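Long-range contacts in delta-1-pyrroline-5-carboxylate dehydrogenase, mitochondrial (Mus musculus, PDB 4E3X), which oxidises L-glutamate gamma-semialdehyde to glutamate with NAD(+), completing the second step of proline breakdown, probably in mitochondria: residues B[123-128]-B[223-228]; B[130-135]-B[165-170]. All blocks are in the same frame, centred on the assembly; numbering follows the deposited sequence.

In the fold
Of the elements the contacts use, helix 121-136 comes first from the N terminus, and both draw on it: 123-128, near its start, serves contact 1, and 130-135, toward its end, serves contact 2. The chain then passes through helix 140-151 into helix 155-180, whose residues 165-170 return to 130-135 and close the shorter loop. It runs on through strands 191-199 and 203-207 into helix 213-225, and 223-228, at its end, reaches 123-128 and closes the longer loop, so the loop of contact 2 lies within that of contact 1. The centres lie about 13 Å apart, and the rings of F128 and F170 join them edge-to-face. Together they fasten helix 121-136 to helices 155-180 and 213-225.

Contact 1. Residues B[123-128]-B[223-228]; sequences DRAQVF and PALMGN
A Schellman motif ends helix 213-225 of the aldehyde dehydrogenase fold, and R124 and F128 of helix 121-136 pack against this terminus. G227, at positive phi, is the C-prime residue: its N bonds to A224 O and N228 N bonds to P223 O. The N228 side chain adds to the closure, ND2 reaching P223 O as well, from the same face as the backbone N.

R124 reaches the turn with its chain bent at chi3 (-64°), which brings the guanidinium over the glycine. NE donates to L225 O at 2.8 Å, a bond bent to 143° at the hydrogen, with the donor well above the carbonyl plane. One guanidinium face lies on the turn, with R124 CZ 3.6 Å from G227 CA, which sits over its centre. NH1 is held by the carbonyls of W116 and D117, so R124 ties this helix end to the end of helix 99-118. With R124 cut back to an alanine, L225 O would probably lose this donor, the W116 and D117 carbonyls their NH1 partner, and G227 its cover.

Around A125 and F128 the packing is apolar. L225 extends CD1 to the backbone of helix 121-136, 3.7 Å from A125 CA, while A177 and N173 of helix 155-180 touch the same leucine. F128 has CG beside its backbone N (chi1 -66°), and from there the ring leans across L225, with F128 CE1 3.9 Å from L225 CB. At the ring's edge, F128 CZ comes within 4.1 Å of A224 CB.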
loop_
_atom_site.group_PDB
_atom_site.type_symbol
_atom_site.label_atom_id
_atom_site.label_comp_id
_atom_site.label_asym_id
_atom_site.label_seq_id
_atom_site.Cartn_x
_atom_site.Cartn_y
_atom_site.Cartn_z
ATOM N N ASP B 123 20.662 13.064 2.051
ATOM C CA ASP B 123 20.847 13.899 3.232
ATOM C C ASP B 123 19.939 13.457 4.378
ATOM O O ASP B 123 20.334 13.487 5.544
ATOM C CB ASP B 123 20.607 15.373 2.900
ATOM C CG ASP B 123 21.616 15.921 1.906
ATOM O OD1 ASP B 123 22.604 15.217 1.608
ATOM O OD2 ASP B 123 21.430 17.056 1.430
ATOM N N ARG B 124 18.718 13.055 4.054
ATOM C CA ARG B 124 17.854 12.501 5.088
ATOM C C ARG B 124 18.424 11.177 5.603
ATOM O O ARG B 124 18.445 10.925 6.812
ATOM C CB ARG B 124 16.420 12.330 4.578
ATOM C CG ARG B 124 15.775 13.642 4.141
ATOM C CD ARG B 124 14.272 13.497 3.975
ATOM N NE ARG B 124 13.905 12.569 2.912
ATOM C CZ ARG B 124 13.299 12.917 1.780
ATOM N NH1 ARG B 124 13.008 14.187 1.533
ATOM N NH2 ARG B 124 12.992 11.990 0.886
ATOM N N ALA B 125 18.910 10.345 4.686
ATOM C CA ALA B 125 19.473 9.050 5.064
ATOM C C ALA B 125 20.673 9.207 5.999
ATOM O O ALA B 125 20.883 8.390 6.897
ATOM C CB ALA B 125 19.852 8.245 3.825
ATOM N N GLN B 126 21.445 10.271 5.801
ATOM C CA GLN B 126 22.628 10.515 6.615
ATOM C C GLN B 126 22.303 10.657 8.103
ATOM O O GLN B 126 23.081 10.217 8.952
ATOM C CB GLN B 126 23.371 11.750 6.105
ATOM N N VAL B 127 21.164 11.272 8.418
ATOM C CA VAL B 127 20.732 11.383 9.805
ATOM C C VAL B 127 20.620 9.994 10.426
ATOM O O VAL B 127 21.126 9.739 11.518
ATOM C CB VAL B 127 19.367 12.091 9.900
ATOM C CG1 VAL B 127 18.817 12.028 11.326
ATOM C CG2 VAL B 127 19.494 13.529 9.422
ATOM N N PHE B 128 19.979 9.083 9.706
ATOM C CA PHE B 128 19.736 7.744 10.231
ATOM C C PHE B 128 21.000 6.897 10.283
ATOM O O PHE B 128 21.181 6.123 11.220
ATOM C CB PHE B 128 18.585 7.091 9.471
ATOM C CG PHE B 128 17.299 7.790 9.704
ATOM C CD1 PHE B 128 16.877 8.798 8.853
ATOM C CD2 PHE B 128 16.545 7.500 10.827
ATOM C CE1 PHE B 128 15.705 9.485 9.104
ATOM C CE2 PHE B 128 15.386 8.179 11.084
ATOM C CZ PHE B 128 14.960 9.171 10.221
ATOM N N PRO B 223 8.951 6.706 8.152
ATOM C CA PRO B 223 8.249 7.777 7.428
ATOM C C PRO B 223 9.083 9.061 7.352
ATOM O O PRO B 223 9.093 9.713 6.304
ATOM C CB PRO B 223 6.959 7.968 8.240
ATOM C CG PRO B 223 6.752 6.623 8.918
ATOM C CD PRO B 223 8.140 6.173 9.264
ATOM N N ALA B 224 9.792 9.421 8.426
ATOM C CA ALA B 224 10.619 10.621 8.384
ATOM C C ALA B 224 11.704 10.518 7.307
ATOM O O ALA B 224 11.978 11.487 6.588
ATOM C CB ALA B 224 11.230 10.899 9.748
ATOM N N LEU B 225 12.329 9.351 7.197
ATOM C CA LEU B 225 13.326 9.108 6.159
ATOM C C LEU B 225 12.795 9.433 4.766
ATOM O O LEU B 225 13.520 9.970 3.921
ATOM C CB LEU B 225 13.779 7.650 6.206
ATOM C CG LEU B 225 14.657 7.140 5.066
ATOM C CD1 LEU B 225 16.050 7.773 5.107
ATOM C CD2 LEU B 225 14.726 5.614 5.154
ATOM N N MET B 226 11.517 9.134 4.542
ATOM C CA MET B 226 10.895 9.319 3.237
ATOM C C MET B 226 10.315 10.716 3.032
ATOM O O MET B 226 9.568 10.948 2.090
ATOM C CB MET B 226 9.826 8.246 3.017
ATOM C CG MET B 226 10.370 6.828 3.129
ATOM S SD MET B 226 11.785 6.480 2.073
ATOM C CE MET B 226 11.014 6.463 0.461
ATOM N N GLY B 227 10.695 11.655 3.888
ATOM C CA GLY B 227 10.294 13.040 3.689
ATOM C C GLY B 227 9.018 13.446 4.389
ATOM O O GLY B 227 8.471 14.512 4.122
ATOM N N ASN B 228 8.534 12.585 5.277
ATOM C CA ASN B 228 7.366 12.917 6.077
ATOM C C ASN B 228 7.710 13.611 7.381
ATOM O O ASN B 228 8.848 13.557 7.853
ATOM C CB ASN B 228 6.570 11.656 6.381
ATOM C CG ASN B 228 6.080 10.999 5.128
ATOM O OD1 ASN B 228 5.154 11.502 4.502
ATOM N ND2 ASN B 228 6.723 9.900 4.723
#

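Contact 2. Residues B[130-135]-B[165-170]; sequences KAADML and ELIDFF
L135 and A132 of helix 121-136 meet I167, L166 and F170 of helix 155-180 where these two helices of the aldehyde dehydrogenase fold run nearly antiparallel, at 159°. The segment axes come within 8.8 Å, and the backbones are nearest at A132 and I167, consistent with the small side chain of A132. On the same segment of helix 155-180, E165 touches a bound proline and belongs to its pocket.

The aliphatic contacts centre on L135. Its CB lies 3.6 Å from I167 CG1, and its CD1 meets L166 CD2 at 3.7 Å, the two leucines crossing at about a right angle. In I167, CG1 stands beside the backbone N (chi1 -71°), which sends that branch to L135 CB and also to A132 O, while the CG2 branch meets A132 CB at 4.1 Å. A132 CB also rests 4.0 Å from F170 CB.

The aromatic contacts belong to the F170 ring. A131 CB approaches it obliquely, 3.9 Å from F170 CD2, and L135 CD1 is also oblique to it, 4.0 Å from F170 CE2. L166 CD1 lies over one ring face toward the rim, so the two residues of helix 155-180 pack on each other as well. Helix 239-251 borders the same cluster, with I248 on L135, V245 on L166 and L249 on F170.

Apolar side chains do the joining here, with neither a hydrogen bond nor a salt bridge between the segments, so the pairing rests on fitted shapes and buried hydrocarbon.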
loop_
_atom_site.group_PDB
_atom_site.type_symbol
_atom_site.label_atom_id
_atom_site.label_comp_id
_atom_site.label_asym_id
_atom_site.label_seq_id
_atom_site.Cartn_x
_atom_site.Cartn_y
_atom_site.Cartn_z
ATOM N N LYS B 130 24.020 8.189 10.771
ATOM C CA LYS B 130 24.745 8.748 11.912
ATOM C C LYS B 130 24.158 8.239 13.228
ATOM O O LYS B 130 24.892 7.862 14.151
ATOM C CB LYS B 130 24.714 10.277 11.872
ATOM N N ALA B 131 22.831 8.214 13.310
ATOM C CA ALA B 131 22.166 7.683 14.499
ATOM C C ALA B 131 22.545 6.220 14.732
ATOM O O ALA B 131 22.814 5.811 15.863
ATOM C CB ALA B 131 20.660 7.841 14.377
ATOM N N ALA B 132 22.566 5.435 13.658
ATOM C CA ALA B 132 22.938 4.023 13.761
ATOM C C ALA B 132 24.359 3.851 14.287
ATOM O O ALA B 132 24.621 2.970 15.095
ATOM C CB ALA B 132 22.784 3.332 12.422
ATOM N N ASP B 133 25.269 4.698 13.826
ATOM C CA ASP B 133 26.657 4.646 14.262
ATOM C C ASP B 133 26.771 4.970 15.752
ATOM O O ASP B 133 27.525 4.322 16.486
ATOM C CB ASP B 133 27.490 5.617 13.417
ATOM C CG ASP B 133 28.969 5.572 13.746
ATOM O OD1 ASP B 133 29.678 4.706 13.191
ATOM O OD2 ASP B 133 29.428 6.423 14.534
ATOM N N MET B 134 26.004 5.959 16.207
ATOM C CA MET B 134 25.991 6.317 17.624
ATOM C C MET B 134 25.444 5.176 18.478
ATOM O O MET B 134 25.993 4.845 19.524
ATOM C CB MET B 134 25.164 7.580 17.838
ATOM C CG MET B 134 25.749 8.810 17.148
ATOM S SD MET B 134 24.588 10.193 17.062
ATOM C CE MET B 134 24.478 10.614 18.796
ATOM N N LEU B 135 24.352 4.572 18.023
ATOM C CA LEU B 135 23.745 3.439 18.718
ATOM C C LEU B 135 24.688 2.243 18.767
ATOM O O LEU B 135 24.715 1.519 19.761
ATOM C CB LEU B 135 22.436 3.042 18.040
ATOM C CG LEU B 135 21.265 4.000 18.245
ATOM C CD1 LEU B 135 20.208 3.788 17.165
ATOM C CD2 LEU B 135 20.664 3.820 19.633
ATOM N N GLU B 165 18.444 -4.600 16.149
ATOM C CA GLU B 165 17.307 -4.386 15.262
ATOM C C GLU B 165 17.125 -2.915 14.901
ATOM O O GLU B 165 16.862 -2.591 13.747
ATOM C CB GLU B 165 16.016 -4.945 15.857
ATOM C CG GLU B 165 14.888 -4.973 14.843
ATOM C CD GLU B 165 13.678 -5.732 15.335
ATOM O OE1 GLU B 165 13.402 -5.686 16.552
ATOM O OE2 GLU B 165 13.007 -6.384 14.507
ATOM N N LEU B 166 17.259 -2.033 15.887
ATOM C CA LEU B 166 17.084 -0.603 15.648
ATOM C C LEU B 166 18.149 -0.072 14.687
ATOM O O LEU B 166 17.852 0.636 13.721
ATOM C CB LEU B 166 17.137 0.152 16.975
ATOM C CG LEU B 166 17.004 1.669 16.836
ATOM C CD1 LEU B 166 15.762 2.031 16.039
ATOM C CD2 LEU B 166 16.958 2.304 18.215
ATOM N N ILE B 167 19.394 -0.437 14.956
ATOM C CA ILE B 167 20.497 -0.078 14.081
ATOM C C ILE B 167 20.255 -0.599 12.659
ATOM O O ILE B 167 20.430 0.133 11.676
ATOM C CB ILE B 167 21.825 -0.629 14.638
ATOM C CG1 ILE B 167 22.241 0.143 15.897
ATOM C CG2 ILE B 167 22.930 -0.569 13.597
ATOM C CD1 ILE B 167 23.292 -0.596 16.723
ATOM N N ASP B 168 19.814 -1.850 12.551
ATOM C CA ASP B 168 19.540 -2.437 11.239
ATOM C C ASP B 168 18.393 -1.728 10.508
ATOM O O ASP B 168 18.476 -1.508 9.299
ATOM C CB ASP B 168 19.234 -3.932 11.347
ATOM C CG ASP B 168 20.466 -4.781 11.681
ATOM O OD1 ASP B 168 21.600 -4.275 11.608
ATOM O OD2 ASP B 168 20.282 -5.977 12.003
ATOM N N PHE B 169 17.313 -1.387 11.212
ATOM C CA PHE B 169 16.241 -0.615 10.576
ATOM C C PHE B 169 16.822 0.666 9.983
ATOM O O PHE B 169 16.553 1.008 8.832
ATOM C CB PHE B 169 15.159 -0.200 11.580
ATOM C CG PHE B 169 14.116 -1.253 11.853
ATOM C CD1 PHE B 169 13.503 -1.950 10.822
ATOM C CD2 PHE B 169 13.714 -1.506 13.157
ATOM C CE1 PHE B 169 12.520 -2.906 11.099
ATOM C CE2 PHE B 169 12.729 -2.448 13.441
ATOM C CZ PHE B 169 12.137 -3.153 12.410
ATOM N N PHE B 170 17.607 1.391 10.778
ATOM C CA PHE B 170 18.139 2.667 10.319
ATOM C C PHE B 170 19.066 2.492 9.113
ATOM O O PHE B 170 18.959 3.239 8.135
ATOM C CB PHE B 170 18.858 3.397 11.457
ATOM C CG PHE B 170 17.937 4.027 12.466
ATOM C CD1 PHE B 170 16.555 3.948 12.338
ATOM C CD2 PHE B 170 18.466 4.704 13.551
ATOM C CE1 PHE B 170 15.720 4.544 13.276
ATOM C CE2 PHE B 170 17.637 5.304 14.487
ATOM C CZ PHE B 170 16.261 5.218 14.352
#